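Local coordinates for protein MucR Phosphodiesterase (PDB 5M1T) that belongs to the EAL-domain phosphodiesterase family and binds two magnesium ions and the ligand C2E, at residues L101-L112 against A142-L153. Residues are numbered along the deposited sequence; the frame is centred on the assembly and turned at random.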
ATOM      1  N   LEU A 101      -3.348   8.969 -13.911  1.00 22.31           N
ATOM      2  CA  LEU A 101      -2.707  10.083 -13.219  1.00 22.63           C
ATOM      3  C   LEU A 101      -1.971  11.019 -14.189  1.00 22.81           C
ATOM      4  O   LEU A 101      -2.104  12.232 -14.092  1.00 22.68           O
ATOM      5  CB  LEU A 101      -1.727   9.538 -12.181  1.00 23.01           C
ATOM      6  CG  LEU A 101      -1.018  10.529 -11.255  1.00 23.60           C
ATOM      7  CD1 LEU A 101      -1.966  11.436 -10.491  1.00 23.72           C
ATOM      8  CD2 LEU A 101      -0.176   9.707 -10.300  1.00 23.73           C
ATOM      9  N   ASP A 102      -1.199  10.440 -15.108  1.00 22.70           N
ATOM     10  CA  ASP A 102      -0.497  11.208 -16.149  1.00 23.12           C
ATOM     11  C   ASP A 102      -1.436  12.087 -16.988  1.00 23.10           C
ATOM     12  O   ASP A 102      -1.232  13.264 -17.090  1.00 23.02           O
ATOM     13  CB  ASP A 102       0.216  10.260 -17.108  1.00 23.26           C
ATOM     14  CG  ASP A 102       0.985  10.991 -18.168  1.00 23.89           C
ATOM     15  OD1 ASP A 102       1.924  11.729 -17.802  1.00 24.23           O
ATOM     16  OD2 ASP A 102       0.647  10.854 -19.365  1.00 24.80           O
ATOM     17  N   GLU A 103      -2.459  11.476 -17.565  1.00 23.76           N
ATOM     18  CA  GLU A 103      -3.439  12.161 -18.405  1.00 24.80           C
ATOM     19  C   GLU A 103      -4.250  13.202 -17.636  1.00 24.31           C
ATOM     20  O   GLU A 103      -4.624  14.231 -18.184  1.00 24.62           O
ATOM     21  CB  GLU A 103      -4.400  11.125 -19.025  1.00 25.50           C
ATOM     22  CG  GLU A 103      -5.542  11.709 -19.828  1.00 26.43           C
ATOM     23  CD  GLU A 103      -5.132  12.285 -21.187  1.00 27.56           C
ATOM     24  OE1 GLU A 103      -3.947  12.224 -21.578  1.00 28.34           O
ATOM     25  OE2 GLU A 103      -6.017  12.827 -21.868  1.00 28.52           O
ATOM     26  N   ALA A 104      -4.552  12.927 -16.375  1.00 23.68           N
ATOM     27  CA  ALA A 104      -5.284  13.878 -15.553  1.00 22.83           C
ATOM     28  C   ALA A 104      -4.394  15.093 -15.286  1.00 22.70           C
ATOM     29  O   ALA A 104      -4.839  16.239 -15.284  1.00 21.53           O
ATOM     30  CB  ALA A 104      -5.686  13.227 -14.242  1.00 22.57           C
ATOM     31  N   CYS A 105      -3.135  14.841 -14.995  1.00 22.87           N
ATOM     32  CA  CYS A 105      -2.216  15.944 -14.725  1.00 24.11           C
ATOM     33  C   CYS A 105      -1.970  16.754 -15.980  1.00 24.25           C
ATOM     34  O   CYS A 105      -1.861  17.963 -15.924  1.00 24.12           O
ATOM     35  CB  CYS A 105      -0.894  15.443 -14.117  1.00 24.69           C
ATOM     36  SG  CYS A 105      -1.057  14.918 -12.384  1.00 25.38           S
ATOM     37  N   ARG A 106      -1.902  16.086 -17.119  1.00 25.93           N
ATOM     38  CA  ARG A 106      -1.692  16.750 -18.406  1.00 26.48           C
ATOM     39  C   ARG A 106      -2.856  17.672 -18.678  1.00 26.10           C
ATOM     40  O   ARG A 106      -2.685  18.852 -19.046  1.00 25.48           O
ATOM     41  CB  ARG A 106      -1.593  15.726 -19.527  1.00 28.01           C
ATOM     42  CG  ARG A 106      -1.053  16.304 -20.839  1.00 29.97           C
ATOM     43  CD  ARG A 106      -1.059  15.304 -21.995  1.00 32.13           C
ATOM     44  NE  ARG A 106      -2.404  14.825 -22.316  1.00 34.12           N
ATOM     45  CZ  ARG A 106      -3.317  15.498 -23.036  1.00 37.04           C
ATOM     46  NH1 ARG A 106      -3.045  16.687 -23.566  1.00 38.71           N
ATOM     47  NH2 ARG A 106      -4.528  14.974 -23.236  1.00 38.07           N
ATOM     48  N   GLN A 107      -4.050  17.133 -18.483  1.00 25.37           N
ATOM     49  CA  GLN A 107      -5.262  17.882 -18.704  1.00 26.17           C
ATOM     50  C   GLN A 107      -5.405  19.099 -17.788  1.00 26.97           C
ATOM     51  O   GLN A 107      -5.805  20.178 -18.247  1.00 26.84           O
ATOM     52  CB  GLN A 107      -6.470  16.980 -18.548  1.00 26.22           C
ATOM     53  CG  GLN A 107      -7.732  17.595 -19.083  1.00 26.97           C
ATOM     54  CD  GLN A 107      -7.637  17.920 -20.576  1.00 27.59           C
ATOM     55  OE1 GLN A 107      -7.318  17.058 -21.397  1.00 27.94           O
ATOM     56  NE2 GLN A 107      -7.900  19.157 -20.918  1.00 27.70           N
ATOM     57  N   MET A 108      -5.100  18.934 -16.504  1.00 26.82           N
ATOM     58  CA  MET A 108      -5.224  20.046 -15.572  1.00 28.39           C
ATOM     59  C   MET A 108      -4.261  21.176 -15.964  1.00 29.12           C
ATOM     60  O   MET A 108      -4.649  22.356 -16.003  1.00 29.46           O
ATOM     61  CB  MET A 108      -4.988  19.573 -14.135  1.00 29.61           C
ATOM     62  CG  MET A 108      -5.311  20.604 -13.048  1.00 30.98           C
ATOM     63  SD  MET A 108      -6.958  21.381 -13.072  1.00 32.85           S
ATOM     64  CE  MET A 108      -7.970  19.971 -13.031  1.00 31.25           C
ATOM     65  N   ARG A 109      -3.003  20.810 -16.264  1.00 28.53           N
ATOM     66  CA  ARG A 109      -2.031  21.761 -16.764  1.00 28.29           C
ATOM     67  C   ARG A 109      -2.588  22.554 -17.951  1.00 27.74           C
ATOM     68  O   ARG A 109      -2.557  23.767 -17.946  1.00 27.61           O
ATOM     69  CB  ARG A 109      -0.752  21.034 -17.150  1.00 28.49           C
ATOM     70  CG  ARG A 109       0.415  21.917 -17.579  1.00 29.16           C
ATOM     71  CD  ARG A 109       1.024  22.723 -16.439  1.00 29.36           C
ATOM     72  NE  ARG A 109       0.493  24.076 -16.383  1.00 30.20           N
ATOM     73  CZ  ARG A 109       0.432  24.837 -15.284  1.00 30.89           C
ATOM     74  NH1 ARG A 109       0.841  24.374 -14.107  1.00 30.96           N
ATOM     75  NH2 ARG A 109      -0.067  26.074 -15.355  1.00 30.69           N
ATOM     76  N   LEU A 110      -3.088  21.852 -18.956  1.00 27.58           N
ATOM     77  CA  LEU A 110      -3.672  22.461 -20.145  1.00 28.43           C
ATOM     78  C   LEU A 110      -4.798  23.470 -19.788  1.00 29.34           C
ATOM     79  O   LEU A 110      -4.824  24.629 -20.247  1.00 29.33           O
ATOM     80  CB  LEU A 110      -4.189  21.350 -21.060  1.00 28.70           C
ATOM     81  CG  LEU A 110      -4.727  21.684 -22.451  1.00 30.21           C
ATOM     82  CD1 LEU A 110      -3.754  22.564 -23.213  1.00 31.66           C
ATOM     83  CD2 LEU A 110      -4.909  20.434 -23.295  1.00 29.82           C
ATOM     84  N   TRP A 111      -5.700  23.036 -18.920  1.00 29.34           N
ATOM     85  CA  TRP A 111      -6.753  23.894 -18.420  1.00 30.24           C
ATOM     86  C   TRP A 111      -6.247  25.100 -17.674  1.00 30.72           C
ATOM     87  O   TRP A 111      -6.811  26.179 -17.836  1.00 30.44           O
ATOM     88  CB  TRP A 111      -7.690  23.126 -17.494  1.00 30.09           C
ATOM     89  CG  TRP A 111      -8.614  22.204 -18.220  1.00 30.55           C
ATOM     90  CD1 TRP A 111      -9.086  22.361 -19.487  1.00 31.21           C
ATOM     91  CD2 TRP A 111      -9.211  21.000 -17.708  1.00 29.83           C
ATOM     92  NE1 TRP A 111      -9.934  21.329 -19.799  1.00 31.12           N
ATOM     93  CE2 TRP A 111     -10.025  20.479 -18.730  1.00 29.97           C
ATOM     94  CE3 TRP A 111      -9.126  20.315 -16.487  1.00 29.80           C
ATOM     95  CZ2 TRP A 111     -10.768  19.307 -18.575  1.00 29.88           C
ATOM     96  CZ3 TRP A 111      -9.858  19.157 -16.326  1.00 29.79           C
ATOM     97  CH2 TRP A 111     -10.671  18.659 -17.374  1.00 29.76           C
ATOM     98  N   LEU A 112      -5.256  24.918 -16.801  1.00 31.02           N
ATOM     99  CA  LEU A 112      -4.685  26.057 -16.075  1.00 31.45           C
ATOM    100  C   LEU A 112      -4.079  27.078 -17.062  1.00 31.62           C
ATOM    101  O   LEU A 112      -4.218  28.296 -16.898  1.00 32.13           O
ATOM    102  CB  LEU A 112      -3.623  25.605 -15.077  1.00 31.33           C
ATOM    103  CG  LEU A 112      -4.095  24.935 -13.798  1.00 31.22           C
ATOM    104  CD1 LEU A 112      -2.911  24.292 -13.099  1.00 31.32           C
ATOM    105  CD2 LEU A 112      -4.753  25.927 -12.874  1.00 32.01           C
ATOM    106  N   ALA A 142       4.514  12.580 -11.450  1.00 25.79           N
ATOM    107  CA  ALA A 142       3.484  13.039 -12.409  1.00 25.29           C
ATOM    108  C   ALA A 142       3.255  14.549 -12.376  1.00 25.81           C
ATOM    109  O   ALA A 142       3.006  15.160 -13.406  1.00 25.23           O
ATOM    110  CB  ALA A 142       2.166  12.323 -12.180  1.00 24.42           C
ATOM    111  N   LEU A 143       3.287  15.134 -11.180  1.00 26.84           N
ATOM    112  CA  LEU A 143       3.161  16.585 -11.007  1.00 27.74           C
ATOM    113  C   LEU A 143       4.376  17.301 -11.615  1.00 29.12           C
ATOM    114  O   LEU A 143       4.206  18.274 -12.318  1.00 27.85           O
ATOM    115  CB  LEU A 143       3.064  16.945  -9.519  1.00 27.54           C
ATOM    116  CG  LEU A 143       1.825  16.393  -8.802  1.00 27.07           C
ATOM    117  CD1 LEU A 143       2.035  16.475  -7.297  1.00 27.29           C
ATOM    118  CD2 LEU A 143       0.557  17.093  -9.257  1.00 26.64           C
ATOM    119  N   LEU A 144       5.578  16.788 -11.364  1.00 30.60           N
ATOM    120  CA  LEU A 144       6.805  17.355 -11.931  1.00 33.64           C
ATOM    121  C   LEU A 144       6.818  17.254 -13.478  1.00 33.51           C
ATOM    122  O   LEU A 144       7.050  18.244 -14.167  1.00 33.22           O
ATOM    123  CB  LEU A 144       8.015  16.661 -11.306  1.00 35.93           C
ATOM    124  CG  LEU A 144       9.387  17.184 -11.732  1.00 39.44           C
ATOM    125  CD1 LEU A 144       9.666  18.551 -11.099  1.00 39.70           C
ATOM    126  CD2 LEU A 144      10.461  16.144 -11.359  1.00 40.16           C
ATOM    127  N   ARG A 145       6.515  16.074 -14.012  1.00 33.04           N
ATOM    128  CA  ARG A 145       6.413  15.852 -15.472  1.00 33.90           C
ATOM    129  C   ARG A 145       5.552  16.881 -16.217  1.00 32.97           C
ATOM    130  O   ARG A 145       5.864  17.277 -17.334  1.00 33.57           O
ATOM    131  CB  ARG A 145       5.848  14.445 -15.732  1.00 34.75           C
ATOM    132  CG  ARG A 145       6.078  13.879 -17.124  1.00 36.63           C
ATOM    133  CD  ARG A 145       5.339  12.533 -17.298  1.00 36.80           C
ATOM    134  NE  ARG A 145       5.678  11.597 -16.229  1.00 36.85           N
ATOM    135  CZ  ARG A 145       4.835  10.879 -15.467  1.00 36.48           C
ATOM    136  NH1 ARG A 145       3.499  10.908 -15.589  1.00 36.20           N
ATOM    137  NH2 ARG A 145       5.369  10.125 -14.532  1.00 36.36           N
ATOM    138  N   HIS A 146       4.445  17.294 -15.604  1.00 31.41           N
ATOM    139  CA  HIS A 146       3.493  18.219 -16.229  1.00 30.18           C
ATOM    140  C   HIS A 146       3.523  19.605 -15.607  1.00 29.84           C
ATOM    141  O   HIS A 146       2.615  20.382 -15.820  1.00 30.37           O
ATOM    142  CB  HIS A 146       2.086  17.618 -16.131  1.00 29.71           C
ATOM    143  CG  HIS A 146       1.936  16.356 -16.919  1.00 29.01           C
ATOM    144  ND1 HIS A 146       1.820  16.346 -18.292  1.00 28.81           N
ATOM    145  CD2 HIS A 146       1.970  15.061 -16.534  1.00 28.53           C
ATOM    146  CE1 HIS A 146       1.758  15.100 -18.717  1.00 28.79           C
ATOM    147  NE2 HIS A 146       1.832  14.300 -17.667  1.00 28.54           N
ATOM    148  N   SER A 147       4.561  19.895 -14.818  1.00 29.51           N
ATOM    149  CA  SER A 147       4.705  21.192 -14.128  1.00 29.69           C
ATOM    150  C   SER A 147       3.400  21.650 -13.465  1.00 29.51           C
ATOM    151  O   SER A 147       2.930  22.790 -13.665  1.00 29.79           O
ATOM    152  CB  SER A 147       5.184  22.260 -15.116  1.00 29.36           C
ATOM    153  OG  SER A 147       6.222  21.747 -15.901  1.00 28.27           O
ATOM    154  N   LEU A 148       2.826  20.769 -12.666  1.00 28.78           N
ATOM    155  CA  LEU A 148       1.506  21.011 -12.092  1.00 29.48           C
ATOM    156  C   LEU A 148       1.610  21.246 -10.593  1.00 30.01           C
ATOM    157  O   LEU A 148       2.116  20.398  -9.863  1.00 31.35           O
ATOM    158  CB  LEU A 148       0.575  19.827 -12.384  1.00 28.54           C
ATOM    159  CG  LEU A 148      -0.857  19.999 -11.837  1.00 28.69           C
ATOM    160  CD1 LEU A 148      -1.610  21.176 -12.464  1.00 28.20           C
ATOM    161  CD2 LEU A 148      -1.614  18.707 -12.014  1.00 28.48           C
ATOM    162  N   GLU A 149       1.143  22.390 -10.138  1.00 29.98           N
ATOM    163  CA  GLU A 149       1.144  22.687  -8.716  1.00 31.03           C
ATOM    164  C   GLU A 149       0.324  21.644  -7.975  1.00 30.17           C
ATOM    165  O   GLU A 149      -0.778  21.315  -8.403  1.00 29.66           O
ATOM    166  CB  GLU A 149       0.567  24.084  -8.453  1.00 32.27           C
ATOM    167  CG  GLU A 149       1.306  25.174  -9.206  1.00 33.36           C
ATOM    168  CD  GLU A 149       0.695  25.436 -10.588  1.00 34.12           C
ATOM    169  OE1 GLU A 149       0.127  24.511 -11.212  1.00 31.93           O
ATOM    170  OE2 GLU A 149       0.754  26.604 -11.038  1.00 37.42           O
ATOM    171  N   PRO A 150       0.849  21.132  -6.855  1.00 30.33           N
ATOM    172  CA  PRO A 150       0.211  19.999  -6.190  1.00 29.93           C
ATOM    173  C   PRO A 150      -1.174  20.316  -5.651  1.00 29.57           C
ATOM    174  O   PRO A 150      -1.966  19.418  -5.544  1.00 29.25           O
ATOM    175  CB  PRO A 150       1.174  19.676  -5.058  1.00 30.20           C
ATOM    176  CG  PRO A 150       2.497  20.185  -5.531  1.00 30.55           C
ATOM    177  CD  PRO A 150       2.103  21.490  -6.173  1.00 31.38           C
ATOM    178  N   SER A 151      -1.459  21.583  -5.368  1.00 29.61           N
ATOM    179  CA  SER A 151      -2.764  21.994  -4.871  1.00 29.64           C
ATOM    180  C   SER A 151      -3.883  21.824  -5.909  1.00 28.32           C
ATOM    181  O   SER A 151      -5.050  21.859  -5.542  1.00 28.23           O
ATOM    182  CB  SER A 151      -2.741  23.447  -4.381  1.00 30.53           C
ATOM    183  OG  SER A 151      -2.250  24.329  -5.397  1.00 32.48           O
ATOM    184  N   HIS A 152      -3.541  21.606  -7.183  1.00 27.05           N
ATOM    185  CA  HIS A 152      -4.570  21.412  -8.210  1.00 25.78           C
ATOM    186  C   HIS A 152      -4.950  19.947  -8.448  1.00 24.67           C
ATOM    187  O   HIS A 152      -5.773  19.641  -9.320  1.00 23.53           O
ATOM    188  CB  HIS A 152      -4.142  22.080  -9.496  1.00 26.69           C
ATOM    189  CG  HIS A 152      -4.219  23.573  -9.433  1.00 27.42           C
ATOM    190  ND1 HIS A 152      -5.400  24.242  -9.177  1.00 28.09           N
ATOM    191  CD2 HIS A 152      -3.269  24.524  -9.557  1.00 27.92           C
ATOM    192  CE1 HIS A 152      -5.174  25.542  -9.146  1.00 28.26           C
ATOM    193  NE2 HIS A 152      -3.890  25.740  -9.378  1.00 28.73           N
ATOM    194  N   LEU A 153      -4.376  19.055  -7.645  1.00 23.41           N
ATOM    195  CA  LEU A 153      -4.666  17.644  -7.700  1.00 22.94           C
ATOM    196  C   LEU A 153      -5.338  17.198  -6.399  1.00 22.80           C
ATOM    197  O   LEU A 153      -4.898  17.552  -5.308  1.00 23.14           O
ATOM    198  CB  LEU A 153      -3.391  16.857  -7.893  1.00 22.59           C
ATOM    199  CG  LEU A 153      -3.543  15.335  -7.829  1.00 22.45           C
ATOM    200  CD1 LEU A 153      -4.320  14.788  -9.020  1.00 22.17           C
ATOM    201  CD2 LEU A 153      -2.171  14.703  -7.765  1.00 22.56           C
TER
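His146 lies with one ring face on the backbone of helix 93-113 and points its far nitrogen at Asp102. Its CB sits near the carbonyl of Cys105. CG is anti to its own carbonyl carbon (chi1 -65°), which brings the ring over the backbone of Cys105 and Arg106. Arg106 N lies over the ring centre, and His146 ND1 is 3.5 Å from Arg106 CA. His146 CD2 meets Cys105 CB at 3.8 Å, while His146 CE1 touches Arg106 CB. At the tip, His146 NE2 donates to Asp102 OD1 over 2.6 Å, nearly straight at 173°. Arg145 NH1 bonds Asp102 OD1 from the opposite face of the carboxylate, at 2.8 Å, as a salt bridge. Two donors thus grip one oxygen. The EAL domain is a TIM-barrel-like fold, and helices 93-113 and 135-145 are neighbours on its outside. Helix 135-145 ends here in a Schellman motif with Ser147 as C-prime, and the chain then runs to strand 153-158. After the turn, the two methyls of Leu148 go to different partners. Leu148 CD2 packs on Cys105 SG at 3.8 Å; Leu148 CD1 presses on Leu112 CD1 at a tight 3.4 Å and also touches Met108 CG. Leu112 CD2 lies over one face of the His152 ring in a CH-pi contact, 3.8 Å from the centroid. His152 ND1 is hydrogen-bonded to Asn120 OD1. Arg109 NH1 donates a bent hydrogen bond (132°) to Ser147 O at 2.7 Å and forms a salt bridge to Glu149 OE1, while Arg109 NH2 forms one with Asp113 OD1.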